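Local coordinates for 3-hydroxyacyl-CoA dehydrogenase (Burkholderia thailandensis, PDB 4XGN), which probably catalyses the NAD-dependent interconversion of 3-hydroxyacyl-CoA and 3-ketoacyl-CoA, as a short-chain dehydrogenase with a Rossmann fold, at residues Phe61-Cys64 / Glu70-Gln73; Ala74-Ala79 / Ile127-Ala132. All blocks are in the same frame, centred on the assembly; numbering follows the deposited sequence.

Contact 1: residues Phe61-Cys64 / Glu70-Gln73; sequences FVRC and EDAQ
The guanidinium of Arg63 receives the carboxylate of Asp71 at its edge, near its own plane, with the two flat groups turned 87° against each other. NH1 of Arg63 and OD2 of Asp71 form a salt bridge of 3.1 Å through a single N-O pair. It joins the end of strand 60-63, the outermost of the parallel Rossmann sheet on this side, to the first turn of helix 69-82. A bend at chi2 (-78°) in the otherwise extended chain of Arg63 brings NH1 to the carboxylate. OD2 of Asp71 also accepts a hydrogen bond from the backbone N of Asp65 in the connecting turn, so one oxygen serves both the arginine and the loop; OD1 has a long, weak ion pair with Arg68. The two arginines would be expected to favour the charged carboxylate.

Behind the bridge, on the buried side, Cys64 takes over. CA of Cys64 lies 4.8 Å from CA of Asp71, the closest CA pair of the two segments. Cys64 belongs to the NAD pocket and touches the cofactor, so the contact borders that pocket. With chi1 at 169°, SG of Cys64 swings against the start of the helix, 3.8 Å from CB of Asp71 and 3.5 Å from O of Asp71.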
loop_
_atom_site.group_PDB
_atom_site.type_symbol
_atom_site.label_atom_id
_atom_site.label_comp_id
_atom_site.label_asym_id
_atom_site.label_seq_id
_atom_site.Cartn_x
_atom_site.Cartn_y
_atom_site.Cartn_z
ATOM N N PHE A 61 15.879 -21.667 27.313
ATOM C CA PHE A 61 14.401 -21.565 27.187
ATOM C C PHE A 61 13.769 -20.896 28.384
ATOM O O PHE A 61 14.121 -21.158 29.539
ATOM C CB PHE A 61 13.781 -22.954 27.026
ATOM C CG PHE A 61 12.303 -22.946 27.012
ATOM C CD1 PHE A 61 11.652 -22.484 25.906
ATOM C CD2 PHE A 61 11.556 -23.345 28.094
ATOM C CE1 PHE A 61 10.269 -22.408 25.883
ATOM C CE2 PHE A 61 10.162 -23.276 28.080
ATOM C CZ PHE A 61 9.528 -22.818 26.970
ATOM N N VAL A 62 12.769 -20.050 28.114
ATOM C CA VAL A 62 11.911 -19.457 29.139
ATOM C C VAL A 62 10.454 -19.684 28.733
ATOM O O VAL A 62 10.039 -19.279 27.646
ATOM C CB VAL A 62 12.175 -17.955 29.233
ATOM C CG1 VAL A 62 11.271 -17.270 30.249
ATOM C CG2 VAL A 62 13.641 -17.692 29.442
ATOM N N ARG A 63 9.673 -20.338 29.604
ATOM C CA ARG A 63 8.215 -20.417 29.393
ATOM C C ARG A 63 7.652 -19.006 29.445
ATOM O O ARG A 63 7.757 -18.317 30.460
ATOM C CB ARG A 63 7.552 -21.291 30.431
ATOM C CG ARG A 63 6.099 -21.598 30.128
ATOM C CD ARG A 63 5.119 -20.503 30.439
ATOM N NE ARG A 63 3.729 -20.903 30.182
ATOM C CZ ARG A 63 2.690 -20.087 30.286
ATOM N NH1 ARG A 63 2.840 -18.841 30.731
ATOM N NH2 ARG A 63 1.484 -20.535 30.013
ATOM N N CYS A 64 7.097 -18.570 28.317
ATOM C CA CYS A 64 6.712 -17.182 28.142
ATOM C C CYS A 64 5.452 -17.072 27.317
ATOM O O CYS A 64 5.413 -17.470 26.153
ATOM C CB CYS A 64 7.892 -16.399 27.570
ATOM S SG CYS A 64 7.480 -14.715 27.005
ATOM N N GLU A 70 4.820 -10.128 32.986
ATOM C CA GLU A 70 5.886 -10.829 33.764
ATOM C C GLU A 70 6.688 -11.802 32.910
ATOM O O GLU A 70 7.891 -11.955 33.146
ATOM C CB GLU A 70 5.355 -11.506 35.038
ATOM C CG GLU A 70 4.957 -10.486 36.120
ATOM C CD GLU A 70 3.591 -9.847 35.883
ATOM O OE1 GLU A 70 2.921 -10.216 34.868
ATOM O OE2 GLU A 70 3.147 -9.001 36.756
ATOM N N ASP A 71 6.032 -12.426 31.923
ATOM C CA ASP A 71 6.702 -13.364 31.045
ATOM C C ASP A 71 7.652 -12.661 30.098
ATOM O O ASP A 71 8.764 -13.147 29.846
ATOM C CB ASP A 71 5.705 -14.207 30.288
ATOM C CG ASP A 71 4.952 -15.199 31.197
ATOM O OD1 ASP A 71 5.094 -15.116 32.450
ATOM O OD2 ASP A 71 4.217 -16.072 30.698
ATOM N N ALA A 72 7.195 -11.546 29.537
ATOM C CA ALA A 72 8.089 -10.726 28.709
ATOM C C ALA A 72 9.314 -10.336 29.500
ATOM O O ALA A 72 10.453 -10.413 28.993
ATOM C CB ALA A 72 7.363 -9.467 28.143
ATOM N N GLN A 73 9.096 -9.887 30.728
ATOM C CA GLN A 73 10.210 -9.444 31.585
ATOM C C GLN A 73 11.189 -10.562 31.857
ATOM O O GLN A 73 12.399 -10.361 31.773
ATOM C CB GLN A 73 9.697 -8.823 32.889
ATOM C CG GLN A 73 8.971 -7.498 32.674
ATOM C CD GLN A 73 8.226 -6.992 33.900
ATOM O OE1 GLN A 73 7.788 -7.762 34.783
ATOM N NE2 GLN A 73 8.035 -5.693 33.947
#

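Contact 2: residues Ala74-Ala79 / Ile127-Ala132; sequences AAVAAA and IRVAAA
Val76 lays its CG2 methyl over Val129 and Ala130, and this single branch makes the closest contacts between the two helix segments. It meets CG1 of Val129 at 3.7 Å and, equally near, the backbone N of Ala130. The CB of Ala130 follows at 4.1 Å from CG2 of Val76. Because CG1 of Val76 is anti to its own backbone N (chi1 175°), CG2 stands anti to the carbonyl carbon and rests against both the Val129 methyl and the Ala130 backbone. CG1 of Val76 comes less close, 4.0 Å from the carbonyl O of Val129. From the other helix, Val129 also has CG1 anti to its backbone N (179°), and that methyl lies 3.9 Å from CB of Val76 as well. The two valines thus meet branch against branch, without a polar bond between the segments.

Helices 69-82 and 109-135 lie next to each other against the Rossmann sheet. The CA atoms of Val76 and Ala130 are 5.9 Å apart, a close approach consistent with the small side chain of Ala130. On the sheet side, Val76 also touches Leu17 of strand 15-19 and Ala130 touches Leu88 of strand 85-90, so the pair rests on adjacent strands.

Helix 109-135 has a second subunit beyond it: Arg128 hydrogen-bonds through NH1 to the backbone O of His107 of that subunit. NH2 of Arg128 forms a salt bridge with Glu69, while CG2 of Val129 lies 3.7 Å above the guanidinium plane, offset toward its rim.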
loop_
_atom_site.group_PDB
_atom_site.type_symbol
_atom_site.label_atom_id
_atom_site.label_comp_id
_atom_site.label_asym_id
_atom_site.label_seq_id
_atom_site.Cartn_x
_atom_site.Cartn_y
_atom_site.Cartn_z
ATOM N N ALA A 74 10.679 -11.751 32.157
ATOM C CA ALA A 74 11.549 -12.908 32.398
ATOM C C ALA A 74 12.353 -13.285 31.175
ATOM O O ALA A 74 13.565 -13.543 31.303
ATOM C CB ALA A 74 10.719 -14.105 32.896
ATOM N N ALA A 75 11.726 -13.207 29.991
ATOM C CA ALA A 75 12.376 -13.645 28.773
ATOM C C ALA A 75 13.473 -12.656 28.443
ATOM O O ALA A 75 14.591 -13.063 28.123
ATOM C CB ALA A 75 11.392 -13.789 27.609
ATOM N N VAL A 76 13.175 -11.360 28.571
ATOM C CA VAL A 76 14.218 -10.343 28.342
ATOM C C VAL A 76 15.353 -10.418 29.366
ATOM O O VAL A 76 16.525 -10.223 28.979
ATOM C CB VAL A 76 13.616 -8.924 28.206
ATOM C CG1 VAL A 76 14.684 -7.844 28.098
ATOM C CG2 VAL A 76 12.708 -8.920 27.023
ATOM N N ALA A 77 15.032 -10.713 30.615
ATOM C CA ALA A 77 16.044 -10.884 31.653
ATOM C C ALA A 77 16.988 -12.025 31.367
ATOM O O ALA A 77 18.216 -11.893 31.536
ATOM C CB ALA A 77 15.408 -11.056 33.010
ATOM N N ALA A 78 16.428 -13.153 30.947
ATOM C CA ALA A 78 17.228 -14.301 30.573
ATOM C C ALA A 78 18.185 -13.950 29.437
ATOM O O ALA A 78 19.353 -14.303 29.468
ATOM C CB ALA A 78 16.360 -15.466 30.183
ATOM N N ALA A 79 17.706 -13.191 28.450
ATOM C CA ALA A 79 18.573 -12.778 27.345
ATOM C C ALA A 79 19.709 -11.868 27.808
ATOM O O ALA A 79 20.874 -12.122 27.458
ATOM C CB ALA A 79 17.769 -12.105 26.242
ATOM N N ILE A 127 8.070 -6.288 22.297
ATOM C CA ILE A 127 8.856 -5.163 21.761
ATOM C C ILE A 127 9.189 -4.128 22.831
ATOM O O ILE A 127 10.332 -3.711 22.941
ATOM C CB ILE A 127 8.124 -4.491 20.567
ATOM C CG1 ILE A 127 8.094 -5.435 19.333
ATOM C CG2 ILE A 127 8.692 -3.108 20.238
ATOM C CD1 ILE A 127 7.232 -4.941 18.195
ATOM N N ARG A 128 8.218 -3.738 23.635
ATOM C CA ARG A 128 8.440 -2.630 24.533
ATOM C C ARG A 128 9.468 -3.017 25.605
ATOM O O ARG A 128 10.298 -2.193 25.977
ATOM C CB ARG A 128 7.097 -2.176 25.128
ATOM C CG ARG A 128 6.510 -3.115 26.168
ATOM C CD ARG A 128 5.041 -2.883 26.510
ATOM N NE ARG A 128 4.767 -3.876 27.540
ATOM C CZ ARG A 128 4.992 -3.704 28.849
ATOM N NH1 ARG A 128 5.245 -2.511 29.369
ATOM N NH2 ARG A 128 4.920 -4.755 29.657
ATOM N N VAL A 129 9.418 -4.271 26.059
ATOM C CA VAL A 129 10.303 -4.728 27.097
ATOM C C VAL A 129 11.718 -4.963 26.545
ATOM O O VAL A 129 12.748 -4.532 27.151
ATOM C CB VAL A 129 9.729 -5.971 27.825
ATOM C CG1 VAL A 129 10.692 -6.441 28.911
ATOM C CG2 VAL A 129 8.373 -5.655 28.474
ATOM N N ALA A 130 11.791 -5.666 25.410
ATOM C CA ALA A 130 13.069 -5.841 24.730
ATOM C C ALA A 130 13.722 -4.520 24.294
ATOM O O ALA A 130 14.934 -4.367 24.429
ATOM C CB ALA A 130 12.934 -6.782 23.551
ATOM N N ALA A 131 12.924 -3.566 23.805
ATOM C CA ALA A 131 13.452 -2.277 23.398
ATOM C C ALA A 131 14.036 -1.497 24.578
ATOM O O ALA A 131 15.077 -0.859 24.450
ATOM C CB ALA A 131 12.359 -1.462 22.700
ATOM N N ALA A 132 13.356 -1.547 25.711
ATOM C CA ALA A 132 13.853 -0.857 26.889
ATOM C C ALA A 132 15.236 -1.445 27.267
ATOM O O ALA A 132 16.138 -0.698 27.634
ATOM C CB ALA A 132 12.896 -1.001 28.031
#

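From the N terminus, strand 60-63 comes first, and contact 1 closes the short connection of five residues, the last already helical, that leads from it into helix 69-82. Contact 2 opens one residue further on, along the same helix, and closes a much longer loop that runs through strand 85-90 to helix 109-135. The two are in series, neither nesting nor crossing, with centres about 9 Å apart. They also touch: CG2 of Val62 packs on CB of Ala78 at 3.6 Å, and CB of Ala72 on CG2 of Val129 at 4.0 Å. Helix 69-82 therefore bridges the edge strand and helix 109-135, the helix that faces a second subunit.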